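Local atomic coordinates of serine-rich Repeat Adhesion Glycoprotein (Srr1) (Streptococcus agalactiae, PDB entry 4MBO), a protein that is a bacterial surface adhesin that binds fibrinogen, probably helping the streptococcus attach to its host. Residues 167-172 with 204-209; 198-203 with 299-304. All coordinates share one frame; numbering follows the deposited sequence.

Interaction 1 of 2, residues 167-172 with 204-209; sequences TNVKTN and SGLGNL
Leu206 crosses Val169 at about a right angle, putting CD2 3.6 Å from Val169 CG2, and this is the close part of the contact. The same CD2 also approaches the backbone, 3.8 Å from Asn168 O. Val169 is buried; Leu206 is partly exposed and modelled in two conformers, so the crossing is described for one of them. The loop backbone has other support, since Leu206 O is hydrogen-bonded to Tyr308 OH, and Val169 touches that tyrosine too. Thr171 and Leu209 make a longer but fully buried touch, with Thr171 CG2 lying 4.0 Å from Leu209 CD2 as the two side chains slide past each other in opposite directions. Thr171 sends its CG2 branch to the leucine and keeps its hydroxyl for another partner: with chi1 at 58°, OG1 sits between the backbone N and the carbonyl carbon and shares a hydrogen bond with Ser310 OG. Phe202 and Val301 pack against both residues as well. Here the contact belongs to the core of a two-sheet beta sandwich: Thr171 lies on strand 169-181 of one sheet, and Leu209 lies just ahead of strand 210-215 of the other. No hydrogen bond joins the two segments directly; their touching parts point 18° apart. The loose side faces solvent. There the side chain of exposed Asn168 adds a slight touch, ND2 to Leu206 CD2 at 4.3 Å, beside a loop that turns through Gly205 and Gly207, both exposed and both at positive phi.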
loop_
_atom_site.group_PDB
_atom_site.type_symbol
_atom_site.label_atom_id
_atom_site.label_comp_id
_atom_site.label_asym_id
_atom_site.label_seq_id
_atom_site.Cartn_x
_atom_site.Cartn_y
_atom_site.Cartn_z
ATOM N N THR A 167 22.909 26.452 -0.045
ATOM C CA THR A 167 23.400 27.164 -1.178
ATOM C C THR A 167 24.019 26.274 -2.260
ATOM O O THR A 167 23.752 26.446 -3.457
ATOM C CB THR A 167 24.420 28.231 -0.717
ATOM O OG1 THR A 167 23.769 29.115 0.201
ATOM C CG2 THR A 167 24.941 28.994 -1.877
ATOM N N ASN A 168 24.789 25.266 -1.844
ATOM C CA ASN A 168 25.528 24.443 -2.782
ATOM C C ASN A 168 24.886 23.089 -3.166
ATOM O O ASN A 168 25.332 22.430 -4.107
ATOM C CB ASN A 168 26.969 24.211 -2.246
ATOM C CG ASN A 168 27.009 23.664 -0.786
ATOM O OD1 ASN A 168 26.042 23.761 -0.019
ATOM N ND2 ASN A 168 28.157 23.109 -0.409
ATOM N N VAL A 169 23.889 22.702 -2.387
ATOM C CA VAL A 169 23.194 21.423 -2.515
ATOM C C VAL A 169 21.716 21.595 -2.234
ATOM O O VAL A 169 21.319 22.018 -1.141
ATOM C CB VAL A 169 23.809 20.392 -1.513
ATOM C CG1 VAL A 169 22.939 19.160 -1.360
ATOM C CG2 VAL A 169 25.228 20.061 -1.936
ATOM N N LYS A 170 20.880 21.259 -3.226
ATOM C CA LYS A 170 19.431 21.299 -3.093
ATOM C C LYS A 170 18.949 19.955 -3.635
ATOM O O LYS A 170 19.124 19.649 -4.838
ATOM C CB LYS A 170 18.826 22.446 -3.906
ATOM C CG LYS A 170 19.559 23.758 -3.674
ATOM C CD LYS A 170 19.063 24.870 -4.606
ATOM C CE LYS A 170 19.824 26.165 -4.389
ATOM N NZ LYS A 170 19.656 26.702 -3.015
ATOM N N THR A 171 18.384 19.150 -2.751
ATOM C CA THR A 171 17.916 17.835 -3.129
ATOM C C THR A 171 16.669 17.472 -2.343
ATOM O O THR A 171 16.395 18.045 -1.293
ATOM C CB THR A 171 18.987 16.741 -2.881
ATOM O OG1 THR A 171 19.370 16.751 -1.500
ATOM C CG2 THR A 171 20.240 16.950 -3.702
ATOM N N ASN A 172 15.881 16.544 -2.869
ATOM C CA ASN A 172 14.751 15.991 -2.127
ATOM C C ASN A 172 14.376 14.630 -2.702
ATOM O O ASN A 172 14.470 14.420 -3.886
ATOM C CB ASN A 172 13.538 16.929 -2.019
ATOM C CG ASN A 172 12.819 17.167 -3.334
ATOM O OD1 ASN A 172 11.798 16.539 -3.583
ATOM N ND2 ASN A 172 13.333 18.084 -4.156
ATOM N N SER A 204 29.089 23.649 -8.915
ATOM C CA SER A 204 30.328 23.259 -9.608
ATOM C C SER A 204 31.330 22.700 -8.606
ATOM O O SER A 204 31.514 23.264 -7.530
ATOM C CB SER A 204 30.956 24.461 -10.307
ATOM O OG SER A 204 30.053 25.024 -11.224
ATOM N N GLY A 205 31.956 21.575 -8.960
ATOM C CA GLY A 205 32.931 20.907 -8.090
ATOM C C GLY A 205 32.367 19.742 -7.301
ATOM O O GLY A 205 33.125 18.918 -6.743
ATOM N N LEU A 206 31.039 19.654 -7.236
ATOM C CA LEU A 206 30.370 18.585 -6.495
ATOM C C LEU A 206 29.859 17.439 -7.371
ATOM O O LEU A 206 29.290 16.473 -6.866
ATOM C CB LEU A 206 29.227 19.147 -5.663
ATOM C CG LEU A 206 29.616 19.918 -4.410
ATOM C CD1 LEU A 206 30.408 21.176 -4.738
ATOM C CD2 LEU A 206 28.368 20.253 -3.614
ATOM N N GLY A 207 30.077 17.533 -8.676
ATOM C CA GLY A 207 29.663 16.472 -9.587
ATOM C C GLY A 207 28.183 16.394 -9.946
ATOM O O GLY A 207 27.400 17.337 -9.711
ATOM N N ASN A 208 27.818 15.298 -10.605
ATOM C CA ASN A 208 26.430 15.108 -11.002
ATOM C C ASN A 208 25.554 14.665 -9.833
ATOM O O ASN A 208 26.040 14.144 -8.816
ATOM C CB ASN A 208 26.310 14.010 -12.073
ATOM C CG ASN A 208 26.789 14.428 -13.446
ATOM O OD1 ASN A 208 27.089 15.594 -13.699
ATOM N ND2 ASN A 208 26.817 13.471 -14.356
ATOM N N LEU A 209 24.253 14.807 -10.038
ATOM C CA LEU A 209 23.257 14.221 -9.150
ATOM C C LEU A 209 23.155 12.709 -9.490
ATOM O O LEU A 209 23.128 12.326 -10.662
ATOM C CB LEU A 209 21.915 14.882 -9.369
ATOM C CG LEU A 209 21.819 16.348 -8.939
ATOM C CD1 LEU A 209 20.672 17.028 -9.714
ATOM C CD2 LEU A 209 21.633 16.454 -7.436
#

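Interaction 2 of 2, residues 198-203 with 299-304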
loop_
_atom_site.group_PDB
_atom_site.type_symbol
_atom_site.label_atom_id
_atom_site.label_comp_id
_atom_site.label_asym_id
_atom_site.label_seq_id
_atom_site.Cartn_x
_atom_site.Cartn_y
_atom_site.Cartn_z
ATOM N N LYS A 198 10.878 20.945 -6.821
ATOM C CA LYS A 198 11.777 22.070 -6.554
ATOM C C LYS A 198 12.992 21.954 -7.461
ATOM O O LYS A 198 13.228 20.914 -8.068
ATOM C CB LYS A 198 12.293 22.021 -5.109
ATOM C CG LYS A 198 11.244 21.911 -4.014
ATOM C CD LYS A 198 11.888 21.727 -2.629
ATOM C CE LYS A 198 12.783 22.908 -2.252
ATOM N NZ LYS A 198 13.289 22.881 -0.844
ATOM N N GLU A 199 13.773 23.020 -7.575
ATOM C CA GLU A 199 15.030 22.883 -8.286
ATOM C C GLU A 199 15.925 21.955 -7.448
ATOM O O GLU A 199 15.957 22.067 -6.206
ATOM C CB GLU A 199 15.720 24.226 -8.445
ATOM C CG GLU A 199 14.977 25.181 -9.374
ATOM C CD GLU A 199 14.906 24.674 -10.823
ATOM O OE1 GLU A 199 15.899 24.047 -11.266
ATOM O OE2 GLU A 199 13.883 24.927 -11.532
ATOM N N MET A 200 16.623 21.049 -8.116
ATOM C CA MET A 200 17.641 20.208 -7.471
ATOM C C MET A 200 18.961 20.625 -8.101
ATOM O O MET A 200 19.029 20.877 -9.299
ATOM C CB MET A 200 17.383 18.712 -7.602
ATOM C CG MET A 200 16.024 18.317 -7.041
ATOM S SD MET A 200 15.959 16.623 -6.446
ATOM C CE MET A 200 16.626 15.810 -7.866
ATOM N N TYR A 201 19.996 20.703 -7.287
ATOM C CA TYR A 201 21.249 21.262 -7.722
ATOM C C TYR A 201 22.438 20.875 -6.868
ATOM O O TYR A 201 22.336 20.841 -5.636
ATOM C CB TYR A 201 21.078 22.787 -7.653
ATOM C CG TYR A 201 22.300 23.677 -7.781
ATOM C CD1 TYR A 201 22.875 23.925 -9.030
ATOM C CD2 TYR A 201 22.802 24.377 -6.681
ATOM C CE1 TYR A 201 23.945 24.782 -9.176
ATOM C CE2 TYR A 201 23.886 25.249 -6.824
ATOM C CZ TYR A 201 24.446 25.440 -8.068
ATOM O OH TYR A 201 25.506 26.308 -8.215
ATOM N N PHE A 202 23.550 20.631 -7.545
ATOM C CA PHE A 202 24.864 20.482 -6.935
ATOM C C PHE A 202 25.743 21.527 -7.614
ATOM O O PHE A 202 25.859 21.536 -8.844
ATOM C CB PHE A 202 25.558 19.130 -7.202
ATOM C CG PHE A 202 25.039 17.964 -6.418
ATOM C CD1 PHE A 202 24.255 18.113 -5.284
ATOM C CD2 PHE A 202 25.457 16.683 -6.754
ATOM C CE1 PHE A 202 23.838 17.019 -4.559
ATOM C CE2 PHE A 202 25.077 15.577 -6.004
ATOM C CZ PHE A 202 24.242 15.743 -4.909
ATOM N N ALA A 203 26.358 22.390 -6.825
ATOM C CA ALA A 203 27.249 23.435 -7.358
ATOM C C ALA A 203 28.469 22.852 -8.041
ATOM O O ALA A 203 28.832 21.689 -7.797
ATOM C CB ALA A 203 27.690 24.359 -6.227
ATOM N N SER A 299 17.056 5.021 -0.370
ATOM C CA SER A 299 17.307 5.707 -1.652
ATOM C C SER A 299 17.877 7.071 -1.402
ATOM O O SER A 299 17.542 7.728 -0.410
ATOM C CB SER A 299 15.994 5.904 -2.429
ATOM O OG SER A 299 15.383 4.670 -2.700
ATOM N N THR A 300 18.684 7.551 -2.345
ATOM C CA THR A 300 19.240 8.879 -2.212
ATOM C C THR A 300 19.068 9.723 -3.461
ATOM O O THR A 300 18.759 9.219 -4.522
ATOM C CB THR A 300 20.776 8.846 -1.996
ATOM O OG1 THR A 300 21.437 8.510 -3.229
ATOM C CG2 THR A 300 21.196 7.908 -0.892
ATOM N N VAL A 301 19.324 11.018 -3.281
ATOM C CA VAL A 301 19.658 11.909 -4.366
ATOM C C VAL A 301 20.959 12.512 -3.781
ATOM O O VAL A 301 20.900 13.306 -2.802
ATOM C CB VAL A 301 18.617 12.969 -4.676
ATOM C CG1 VAL A 301 19.182 13.945 -5.690
ATOM C CG2 VAL A 301 17.371 12.336 -5.230
ATOM N N SER A 302 22.109 12.090 -4.303
ATOM C CA SER A 302 23.384 12.414 -3.651
ATOM C C SER A 302 24.518 12.284 -4.612
ATOM O O SER A 302 24.317 12.009 -5.780
ATOM C CB SER A 302 23.648 11.385 -2.515
ATOM O OG SER A 302 23.825 10.030 -3.035
ATOM N N ASP A 303 25.727 12.503 -4.104
ATOM C CA ASP A 303 26.909 12.159 -4.861
ATOM C C ASP A 303 27.066 10.621 -4.790
ATOM O O ASP A 303 26.345 9.928 -4.035
ATOM C CB ASP A 303 28.131 12.859 -4.275
ATOM C CG ASP A 303 28.420 12.416 -2.870
ATOM O OD1 ASP A 303 27.519 12.412 -2.037
ATOM O OD2 ASP A 303 29.598 12.072 -2.598
ATOM N N ILE A 304 27.978 10.080 -5.586
ATOM C CA ILE A 304 28.122 8.639 -5.670
ATOM C C ILE A 304 28.547 8.013 -4.334
ATOM O O ILE A 304 28.210 6.867 -4.074
ATOM C CB ILE A 304 29.062 8.290 -6.824
ATOM C CG1 ILE A 304 28.769 6.889 -7.337
ATOM C CG2 ILE A 304 30.518 8.510 -6.424
ATOM C CD1 ILE A 304 29.459 6.523 -8.626
#
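Phe202 pushes the far edge of its ring against the backbone where strand 295-302 ends. CZ lies 3.5 Å from Ser302 C and 3.7 Å from Asp303 N, and neighbouring CE2 is 3.7 Å from Ser302 O. The peptide linking Ser302 to Asp303 therefore meets the rim of the ring rather than a face, and Ser302 CA lies in the ring plane. Tyr308 makes an edge-to-face pair with the same phenylalanine. Two residues back along its strand, Met200 approaches Val301 tip to tip, CE to CG1 at 3.8 Å; the bend at chi3 (-51°) turns the methyl at the end of the thioether chain toward the valine. Val301 projects toward Met200, whereas the CB of Ser302 points the opposite way, leaving its main chain to receive Phe202. Behind that backbone the hydroxyls form a short relay: Thr300 OG1 donates to Ser302 OG at 2.8 Å, which in turn donates to Asp303 O at 2.7 Å. The last bond is bent, with a C=O...OG angle of 137°. Thr300 OG1 also accepts from Ile212 N, tying the relay to the adjacent strand 210-215. Asp303 OD1 accepts the backbone NH groups of Thr307 and Tyr308 in the segment that follows. Between the two segments themselves there is no hydrogen bond; the touching parts run 8° apart, with Met200 and Val301 CA atoms separated by 9.1 Å. Filling the gap between strands of two different sheets with apolar side chains is how a beta sandwich is closed, consistent with the immunoglobulin-like folds of fibrinogen-binding adhesins.

In the fold
Interactions 1 and 2 are two parts of one hydrophobic end of the sandwich, their centres about 5 Å apart. Strands 169-181 and 186-202 are antiparallel neighbours, paired through Tyr201 N to Lys170 O at 2.8 Å and Ala203 N to Asn168 O at 2.9 Å. Segment 204-209 directly continues segment 198-203, and Asn208 O comes within 3.3 Å of Phe202 CE2, so the loop of interaction 1 folds back onto the ring of interaction 2. A bound MES, probably from the crystallisation liquor, lies about 4 Å from the Ser302 side chain, while a bound calcium ion is about 13 Å from the Met200 side chain, too distant for coordination.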